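Local structure of catalase-3 (Neurospora crassa, 4AJ9) at residues Val64-Ala69 and Gly108-Ala113; Arg117-Phe122 and Val136-Pro141; Lys93-Pro98 and Tyr127-Asn132. The protein catalyses the heme-dependent conversion of hydrogen peroxide to oxygen and water, and so probably protects cells from the toxicity of the peroxide. All coordinates share one frame; numbering follows the deposited sequence.

Contact 1. Residues Val64-Ala69 and Gly108-Ala113. With HEM (protoporphyrin IX containing Fe), chain Y.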
# COMPACT_ATOMS: atom_id res chain seq x y z
N VAL C 64 14.16 3.32 11.72
CA VAL C 64 15.00 3.54 12.89
C VAL C 64 14.19 4.36 13.88
O VAL C 64 13.18 4.96 13.50
CB VAL C 64 16.32 4.27 12.55
CG1 VAL C 64 17.27 3.32 11.78
CG2 VAL C 64 16.07 5.54 11.75
N HIS C 65 14.59 4.35 15.15
CA HIS C 65 13.84 5.06 16.20
C HIS C 65 12.39 4.57 16.34
O HIS C 65 11.50 5.35 16.69
CB HIS C 65 13.83 6.57 15.95
CG HIS C 65 15.18 7.22 15.94
ND1 HIS C 65 15.65 8.00 16.98
CD2 HIS C 65 16.15 7.23 14.99
CE1 HIS C 65 16.86 8.45 16.68
NE2 HIS C 65 17.18 8.00 15.47
N ALA C 66 12.14 3.30 16.04
CA ALA C 66 10.78 2.76 16.11
C ALA C 66 10.19 2.85 17.53
O ALA C 66 8.97 3.03 17.70
CB ALA C 66 10.76 1.31 15.61
N ARG C 67 11.06 2.74 18.54
CA ARG C 67 10.66 2.83 19.95
C ARG C 67 10.77 4.26 20.49
O ARG C 67 11.86 4.83 20.57
CB ARG C 67 11.53 1.90 20.80
CG ARG C 67 11.22 1.91 22.31
CD ARG C 67 9.84 1.35 22.64
NE ARG C 67 9.57 1.46 24.08
CZ ARG C 67 8.47 1.02 24.69
NH1 ARG C 67 7.50 0.42 24.00
NH2 ARG C 67 8.33 1.20 26.00
N GLY C 68 9.63 4.86 20.84
CA GLY C 68 9.68 6.17 21.45
C GLY C 68 8.34 6.69 21.92
O GLY C 68 7.32 6.00 21.80
N ALA C 69 8.34 7.90 22.45
CA ALA C 69 7.15 8.49 23.02
C ALA C 69 7.24 10.01 22.94
O ALA C 69 8.34 10.58 22.93
CB ALA C 69 6.98 8.04 24.48
N GLY C 108 16.16 -0.50 18.41
CA GLY C 108 15.12 -1.43 18.80
C GLY C 108 13.81 -1.23 18.06
O GLY C 108 13.48 -0.12 17.62
N SER C 109 13.06 -2.33 17.92
CA SER C 109 11.72 -2.28 17.34
C SER C 109 10.73 -1.70 18.34
O SER C 109 11.07 -1.43 19.48
CB SER C 109 11.27 -3.68 16.94
OG SER C 109 11.93 -4.09 15.75
N ARG C 110 9.50 -1.47 17.88
CA ARG C 110 8.44 -1.09 18.79
C ARG C 110 8.35 -2.20 19.81
O ARG C 110 8.48 -3.36 19.47
CB ARG C 110 7.11 -0.99 18.04
CG ARG C 110 7.08 0.06 16.96
CD ARG C 110 5.70 0.11 16.30
NE ARG C 110 4.64 0.20 17.29
CZ ARG C 110 3.57 -0.59 17.33
NH1 ARG C 110 3.40 -1.54 16.41
NH2 ARG C 110 2.65 -0.42 18.27
N GLY C 111 8.15 -1.85 21.07
CA GLY C 111 8.03 -2.86 22.10
C GLY C 111 9.33 -3.18 22.79
O GLY C 111 9.31 -3.76 23.88
N SER C 112 10.47 -2.82 22.20
CA SER C 112 11.74 -3.02 22.90
C SER C 112 11.82 -2.08 24.09
O SER C 112 10.97 -1.22 24.26
CB SER C 112 12.96 -2.85 21.97
OG SER C 112 12.99 -1.57 21.38
N ALA C 113 12.84 -2.25 24.93
CA ALA C 113 12.90 -1.55 26.21
C ALA C 113 13.44 -0.12 26.12
O ALA C 113 14.39 0.16 25.39
CB ALA C 113 13.72 -2.37 27.22
CHA HEM Y . 14.28 8.69 12.14
CHB HEM Y . 17.71 11.50 14.14
CHC HEM Y . 20.73 10.28 10.55
CHD HEM Y . 17.06 8.23 8.15
C1A HEM Y . 14.94 9.51 13.02
C2A HEM Y . 14.43 10.04 14.28
C3A HEM Y . 15.38 10.80 14.84
C4A HEM Y . 16.53 10.80 13.94
CMA HEM Y . 15.31 11.57 16.18
CAA HEM Y . 13.03 9.71 14.88
CBA HEM Y . 12.02 10.83 14.62
CGA HEM Y . 10.74 10.48 15.32
O1A HEM Y . 9.74 10.13 14.63
O2A HEM Y . 10.70 10.54 16.58
C1B HEM Y . 18.81 11.46 13.31
C2B HEM Y . 20.01 12.26 13.45
C3B HEM Y . 20.86 11.91 12.48
C4B HEM Y . 20.21 10.90 11.67
CMB HEM Y . 20.20 13.30 14.59
CAB HEM Y . 22.27 12.48 12.15
CBB HEM Y . 22.60 13.73 12.51
C1C HEM Y . 19.97 9.70 9.57
C2C HEM Y . 20.40 9.44 8.20
C3C HEM Y . 19.38 8.86 7.56
C4C HEM Y . 18.27 8.77 8.48
CMC HEM Y . 21.80 9.74 7.63
CAC HEM Y . 19.29 8.42 6.09
CBC HEM Y . 19.95 9.12 5.17
C1D HEM Y . 15.98 8.15 8.98
C2D HEM Y . 14.72 7.56 8.61
C3D HEM Y . 13.85 7.70 9.85
C4D HEM Y . 14.67 8.36 10.85
CMD HEM Y . 14.36 6.94 7.25
CAD HEM Y . 12.39 7.25 10.01
CBD HEM Y . 11.52 8.48 9.76
CGD HEM Y . 10.07 8.08 9.78
O1D HEM Y . 9.22 8.97 9.99
O2D HEM Y . 9.78 6.87 9.60
NA HEM Y . 16.22 10.01 12.85
NB HEM Y . 18.97 10.65 12.21
NC HEM Y . 18.67 9.28 9.69
ND HEM Y . 15.92 8.61 10.29
FE HEM Y . 17.42 9.74 11.25
O HOH W 1 14.21 1.02 15.41
O HOH W 2 14.13 2.46 18.56
O HOH W 3 6.47 0.83 21.04

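Contact 2. Residues Arg117-Phe122 and Val136-Pro141. With HEM (protoporphyrin IX containing Fe), chain Y; ACT (acetate ion), chain B.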
# COMPACT_ATOMS: atom_id res chain seq x y z
N ARG C 117 20.75 0.23 26.06
CA ARG C 117 21.80 1.21 25.76
C ARG C 117 21.75 1.60 24.28
O ARG C 117 21.79 0.74 23.41
CB ARG C 117 23.20 0.67 26.10
CG ARG C 117 24.32 1.62 25.66
CD ARG C 117 25.71 1.08 25.96
NE ARG C 117 25.95 0.79 27.38
CZ ARG C 117 26.16 1.71 28.32
NH1 ARG C 117 26.14 3.00 28.01
NH2 ARG C 117 26.38 1.34 29.58
N ASP C 118 21.69 2.90 23.99
CA ASP C 118 21.52 3.33 22.60
C ASP C 118 21.61 4.84 22.50
O ASP C 118 21.44 5.55 23.49
CB ASP C 118 20.16 2.87 22.07
CG ASP C 118 20.15 2.68 20.56
OD1 ASP C 118 21.17 2.96 19.90
OD2 ASP C 118 19.09 2.25 20.04
N VAL C 119 21.88 5.34 21.30
CA VAL C 119 21.67 6.75 21.02
C VAL C 119 20.17 7.00 21.20
O VAL C 119 19.39 6.06 21.09
CB VAL C 119 22.10 7.08 19.59
CG1 VAL C 119 21.77 8.52 19.22
CG2 VAL C 119 23.58 6.82 19.42
N HIS C 120 19.77 8.23 21.53
CA HIS C 120 18.36 8.56 21.70
C HIS C 120 17.95 9.70 20.79
O HIS C 120 18.67 10.70 20.68
CB HIS C 120 18.06 8.95 23.15
CG HIS C 120 18.25 7.83 24.11
ND1 HIS C 120 19.50 7.31 24.39
CD2 HIS C 120 17.36 7.09 24.80
CE1 HIS C 120 19.36 6.30 25.24
NE2 HIS C 120 18.08 6.15 25.51
N GLY C 121 16.78 9.56 20.17
CA GLY C 121 16.20 10.63 19.37
C GLY C 121 15.57 11.72 20.23
O GLY C 121 15.10 11.47 21.34
N PHE C 122 15.57 12.94 19.70
CA PHE C 122 15.03 14.11 20.39
C PHE C 122 14.54 14.99 19.26
O PHE C 122 15.26 15.87 18.78
CB PHE C 122 16.14 14.82 21.17
CG PHE C 122 15.66 15.92 22.11
CD1 PHE C 122 14.62 16.76 21.77
CD2 PHE C 122 16.31 16.12 23.33
CE1 PHE C 122 14.21 17.77 22.64
CE2 PHE C 122 15.91 17.13 24.20
CZ PHE C 122 14.87 17.95 23.86
N VAL C 136 15.30 17.66 13.95
CA VAL C 136 15.29 16.21 14.17
C VAL C 136 16.64 15.82 14.74
O VAL C 136 17.58 15.53 14.00
CB VAL C 136 15.01 15.45 12.86
CG1 VAL C 136 14.90 13.93 13.11
CG2 VAL C 136 13.73 15.98 12.21
N GLY C 137 16.74 15.85 16.06
CA GLY C 137 18.02 15.70 16.74
C GLY C 137 18.17 14.42 17.54
O GLY C 137 17.25 13.61 17.60
N ASN C 138 19.35 14.23 18.14
CA ASN C 138 19.59 13.14 19.08
C ASN C 138 20.09 13.69 20.41
O ASN C 138 20.29 14.89 20.53
CB ASN C 138 20.62 12.15 18.52
CG ASN C 138 20.03 11.22 17.48
OD1 ASN C 138 18.83 10.97 17.50
ND2 ASN C 138 20.85 10.71 16.57
N ASN C 139 20.29 12.82 21.40
CA ASN C 139 20.77 13.28 22.70
C ASN C 139 22.29 13.27 22.79
O ASN C 139 22.86 13.44 23.88
CB ASN C 139 20.17 12.45 23.84
CG ASN C 139 20.82 11.09 23.97
OD1 ASN C 139 21.17 10.44 22.97
ND2 ASN C 139 21.02 10.65 25.22
N ILE C 140 22.93 13.04 21.64
CA ILE C 140 24.39 13.00 21.49
C ILE C 140 24.73 13.89 20.30
O ILE C 140 24.01 13.88 19.31
CB ILE C 140 24.86 11.57 21.23
CG1 ILE C 140 24.73 10.75 22.53
CG2 ILE C 140 26.29 11.54 20.68
CD1 ILE C 140 24.87 9.24 22.30
N PRO C 141 25.80 14.70 20.40
CA PRO C 141 26.01 15.80 19.45
C PRO C 141 26.73 15.40 18.17
O PRO C 141 26.89 16.25 17.29
CB PRO C 141 26.89 16.78 20.24
CG PRO C 141 27.64 15.90 21.19
CD PRO C 141 26.66 14.83 21.59
CHA HEM Y . 14.28 8.69 12.14
CHB HEM Y . 17.71 11.50 14.14
CHC HEM Y . 20.73 10.28 10.55
CHD HEM Y . 17.06 8.23 8.15
C1A HEM Y . 14.94 9.51 13.02
C2A HEM Y . 14.43 10.04 14.28
C3A HEM Y . 15.38 10.80 14.84
C4A HEM Y . 16.53 10.80 13.94
CMA HEM Y . 15.31 11.57 16.18
CAA HEM Y . 13.03 9.71 14.88
CBA HEM Y . 12.02 10.83 14.62
CGA HEM Y . 10.74 10.48 15.32
O1A HEM Y . 9.74 10.13 14.63
O2A HEM Y . 10.70 10.54 16.58
C1B HEM Y . 18.81 11.46 13.31
C2B HEM Y . 20.01 12.26 13.45
C3B HEM Y . 20.86 11.91 12.48
C4B HEM Y . 20.21 10.90 11.67
CMB HEM Y . 20.20 13.30 14.59
CAB HEM Y . 22.27 12.48 12.15
CBB HEM Y . 22.60 13.73 12.51
C1C HEM Y . 19.97 9.70 9.57
C2C HEM Y . 20.40 9.44 8.20
C3C HEM Y . 19.38 8.86 7.56
C4C HEM Y . 18.27 8.77 8.48
CMC HEM Y . 21.80 9.74 7.63
CAC HEM Y . 19.29 8.42 6.09
CBC HEM Y . 19.95 9.12 5.17
C1D HEM Y . 15.98 8.15 8.98
C2D HEM Y . 14.72 7.56 8.61
C3D HEM Y . 13.85 7.70 9.85
C4D HEM Y . 14.67 8.36 10.85
CMD HEM Y . 14.36 6.94 7.25
CAD HEM Y . 12.39 7.25 10.01
CBD HEM Y . 11.52 8.48 9.76
CGD HEM Y . 10.07 8.08 9.78
O1D HEM Y . 9.22 8.97 9.99
O2D HEM Y . 9.78 6.87 9.60
NA HEM Y . 16.22 10.01 12.85
NB HEM Y . 18.97 10.65 12.21
NC HEM Y . 18.67 9.28 9.69
ND HEM Y . 15.92 8.61 10.29
FE HEM Y . 17.42 9.74 11.25
C ACT B . 21.83 12.31 28.84
O ACT B . 22.56 13.32 28.73
OXT ACT B . 21.40 11.85 27.76
CH3 ACT B . 21.52 11.72 30.20

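Contact 3. Residues Lys93-Pro98 and Tyr127-Asn132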
# COMPACT_ATOMS: atom_id res chain seq x y z
N LYS C 93 10.16 38.79 21.04
CA LYS C 93 10.23 38.39 22.44
C LYS C 93 8.86 37.91 22.89
O LYS C 93 7.84 38.54 22.60
CB LYS C 93 10.71 39.55 23.32
CG LYS C 93 10.77 39.22 24.81
CD LYS C 93 11.50 40.32 25.57
CE LYS C 93 11.51 40.07 27.07
NZ LYS C 93 10.15 40.19 27.67
N ASP C 94 8.85 36.78 23.60
CA ASP C 94 7.63 36.17 24.13
C ASP C 94 6.72 35.51 23.08
O ASP C 94 5.62 35.08 23.41
CB ASP C 94 6.85 37.17 24.99
CG ASP C 94 7.62 37.61 26.24
OD1 ASP C 94 8.44 36.82 26.76
OD2 ASP C 94 7.41 38.75 26.70
N LYS C 95 7.17 35.44 21.84
CA LYS C 95 6.37 34.77 20.80
C LYS C 95 6.27 33.28 21.09
O LYS C 95 7.27 32.62 21.31
CB LYS C 95 7.00 34.99 19.43
CG LYS C 95 6.18 34.47 18.26
CD LYS C 95 6.74 35.05 16.96
CE LYS C 95 5.90 34.71 15.75
NZ LYS C 95 6.43 35.42 14.53
N GLN C 96 5.05 32.77 21.06
CA GLN C 96 4.81 31.37 21.39
C GLN C 96 4.41 30.55 20.17
O GLN C 96 3.63 31.01 19.34
CB GLN C 96 3.75 31.26 22.48
CG GLN C 96 4.13 32.03 23.72
CD GLN C 96 3.33 31.62 24.93
OE1 GLN C 96 2.10 31.56 24.88
NE2 GLN C 96 4.02 31.34 26.03
N THR C 97 4.97 29.35 20.09
CA THR C 97 4.71 28.44 18.99
C THR C 97 4.43 27.05 19.54
O THR C 97 5.21 26.55 20.33
CB THR C 97 5.94 28.34 18.07
OG1 THR C 97 6.28 29.64 17.58
CG2 THR C 97 5.66 27.40 16.88
N PRO C 98 3.32 26.42 19.12
CA PRO C 98 3.08 25.03 19.55
C PRO C 98 4.19 24.11 19.08
O PRO C 98 4.74 24.31 17.99
CB PRO C 98 1.78 24.65 18.84
CG PRO C 98 1.15 25.97 18.42
CD PRO C 98 2.29 26.91 18.19
N TYR C 127 5.34 24.27 15.08
CA TYR C 127 4.26 24.55 14.15
C TYR C 127 4.18 26.08 13.98
O TYR C 127 3.33 26.74 14.59
CB TYR C 127 2.94 24.00 14.71
CG TYR C 127 2.87 22.49 14.86
CD1 TYR C 127 3.34 21.85 16.02
CD2 TYR C 127 2.28 21.70 13.88
CE1 TYR C 127 3.25 20.46 16.16
CE2 TYR C 127 2.19 20.32 14.01
CZ TYR C 127 2.67 19.71 15.15
OH TYR C 127 2.57 18.34 15.27
N THR C 128 5.09 26.64 13.17
CA THR C 128 5.22 28.10 13.06
C THR C 128 4.19 28.68 12.13
O THR C 128 3.54 27.95 11.37
CB THR C 128 6.61 28.54 12.56
OG1 THR C 128 6.65 28.50 11.12
CG2 THR C 128 7.70 27.64 13.13
N ASP C 129 4.03 30.00 12.17
CA ASP C 129 3.07 30.65 11.28
C ASP C 129 3.63 30.77 9.86
O ASP C 129 2.97 31.31 8.99
CB ASP C 129 2.61 31.99 11.84
CG ASP C 129 3.77 32.87 12.27
OD1 ASP C 129 4.87 32.72 11.69
OD2 ASP C 129 3.58 33.70 13.19
N GLU C 130 4.83 30.23 9.64
CA GLU C 130 5.40 30.14 8.29
C GLU C 130 5.78 28.70 7.94
O GLU C 130 6.76 28.45 7.24
CB GLU C 130 6.58 31.12 8.11
CG GLU C 130 6.12 32.58 8.24
CD GLU C 130 7.20 33.62 7.95
OE1 GLU C 130 8.38 33.27 7.79
OE2 GLU C 130 6.83 34.81 7.87
N GLY C 131 4.98 27.76 8.44
CA GLY C 131 5.12 26.36 8.10
C GLY C 131 5.76 25.56 9.21
O GLY C 131 6.25 26.12 10.19
N ASN C 132 5.76 24.24 9.07
CA ASN C 132 6.37 23.39 10.07
C ASN C 132 7.88 23.39 9.95
O ASN C 132 8.40 23.20 8.85
CB ASN C 132 5.85 21.95 9.95
CG ASN C 132 4.40 21.83 10.33
OD1 ASN C 132 3.85 22.71 10.98
ND2 ASN C 132 3.76 20.73 9.91

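Contact 1. Residues Val64-Ala69 and Gly108-Ala113
Behind the heme pocket of the catalase barrel, the residues that lead into strand 68-77 rest against a type II beta turn, Ser109 to Ser112, and Ala66 and Arg67 carry that contact. The Ala66 methyl presses on the backbone that leads into the turn, with Ala66 CB 3.7 Å from Gly108 O, while Arg110 CG lies beside the carbonyl oxygen of Ala66. Arg67 reaches further. Its CG stands opposite the backbone N (chi1 180°) and the chain then bends at chi2, which lays the aliphatic part along Ser112. Ser112 O ends up over one face of the guanidinium, 3.0 Å from Arg67 NE, an angle too poor for a hydrogen bond. The charged end is held instead by two carboxylates of the same chain, Asp114 and Asp253.

Water supplies the polar links between the segments. One molecule joins Ala66 N to Gly108 O, a second spans Arg67 N and the same oxygen, and a third accepts from both Arg67 NH1 and Gly111 N. The turn also braces itself: Ser109 O takes the hydroxyl of Ser112 (OG to O 2.7 Å) as well as the backbone N of Ser112 (3.1 Å). Glycine suits position 111, where a CB would jam against the preceding carbonyl. In the conformer described, Arg110 reaches Glu61 and Glu165 of the second subunit.

On the heme side, His65, the predicted active-site histidine, sets one face of its ring over a pyrrole, with His65 CD2 3.2 Å from HEM C1A; its ND1 is hydrogen-bonded to Ser104. Val64 CG2 approaches HEM C4D at 3.3 Å and also meets the edge of the imidazole. A histidine lying flat above the porphyrin, flanked by a valine, is the hallmark of the distal heme pocket in catalases.

Contact 2. Residues Arg117-Phe122 and Val136-Pro141
His120 O accepts the backbone N-H of Asn139 at 2.8 Å, at the end of the beta hairpin formed by strands 121-128 and 131-138. Deeper in the hairpin, Phe122 and Gly137 form an antiparallel hydrogen-bonded pair (Phe122 N to Gly137 O 2.8 Å), and Gly121 and Asn138 the non-hydrogen-bonded pair beside it. At His120 the regular pattern gives way. The N-H of His120 goes to the side chain of Asn139, with His120 N 3.0 Å from Asn139 OD1, and the donor stands well above the amide's carbonyl plane. Asn139 can do this because its CG sits between the backbone N and the carbonyl carbon (chi1 76°), turning the amide back beside His120 CB, with the imidazole and amide planes 68° apart. The other end of the amide, ND2, donates to an acetate ion, probably from the crystallisation liquor, while Asn139 O is taken by Asn197. Replacing the Asn139 amide by the methyl of an alanine is likely to leave the His120 N-H without its acceptor and the acetate without this donor.

The hairpin also walls the heme. Gly121 CA comes within 3.4 Å of HEM CMA, and a CB at this position would clash with that methyl. Asn138, predicted to belong to the active site, packs against His65 and crosses Val119 at about a right angle. Val136 CG1 touches HEM C3A at 3.6 Å, on the face of the porphyrin opposite His65.

Contact 3. Residues Lys93-Pro98 and Tyr127-Asn132
Pro98 O receives the backbone N-H of Tyr127 in a nearly straight bond, 3.0 Å from oxygen to Tyr127 N with an angle of 174° at the hydrogen. The same oxygen lies in the plane of the tyrosine ring, at its edge, with Tyr127 CD1 3.4 Å away, so the ring flanks the bond. One residue back along strand 96-104, the methyl of Thr97 rests on the next peptide: Thr97 CG2 is 3.3 Å from Tyr127 O, a position it gains by standing anti to its own nitrogen (chi1 -58° for OG1). At the margin, Lys95 stretches out fully extended and meets Asp129 from the opposite direction in a long salt bridge, Lys95 NZ to Asp129 OD2 3.6 Å.

Around this first shell are the groups that position it. Ser88 serves both charges, its carbonyl accepting from Lys95 NZ and its hydroxyl pairing with Asp129 OD1. The phenol of Tyr127 reaches Ile370 O, and Arg5 makes a cation-pi contact with its ring. The chain reversal after Tyr127 is fixed by Thr128, whose OG1 accepts from Glu130 N at 2.9 Å, an ST turn, and donates to Gly131 O at 2.6 Å. Gly131 follows with a positive phi of 105°, where any CB would press on the preceding carbonyl. Beyond the turn, the backbone of Asn132 is hydrogen-bonded to the third subunit.

Here the outer end of strand 96-104 is paired with strand 121-128, the nearer arm of the hairpin it forms with 131-138, in the antiparallel sheet. The chemistry implies a division of labour: the straight backbone bond probably does most to set the alignment, whereas the long ion pair, shared with Ser88 and lying near solvent, is likely to add less.

In the fold
All three contacts reach one antiparallel sheet of the catalase domain, yet their chemistry changes with depth. Contacts 1 and 2 are buried and both touch the heme; they meet where His65 CE1 packs against Gly121 CA, so the strand entry of one and the hairpin of the other line the same pocket. Contact 3 lies about 24 Å from contact 2, centre to centre, and uses the same hairpin at its partly exposed turn. Contact 1 works through waters and packing, contact 2 through direct amide and backbone bonds, and contact 3 adds a salt bridge. Subunit neighbours reach contacts 1 and 3, whereas contact 2 is enclosed within its own chain.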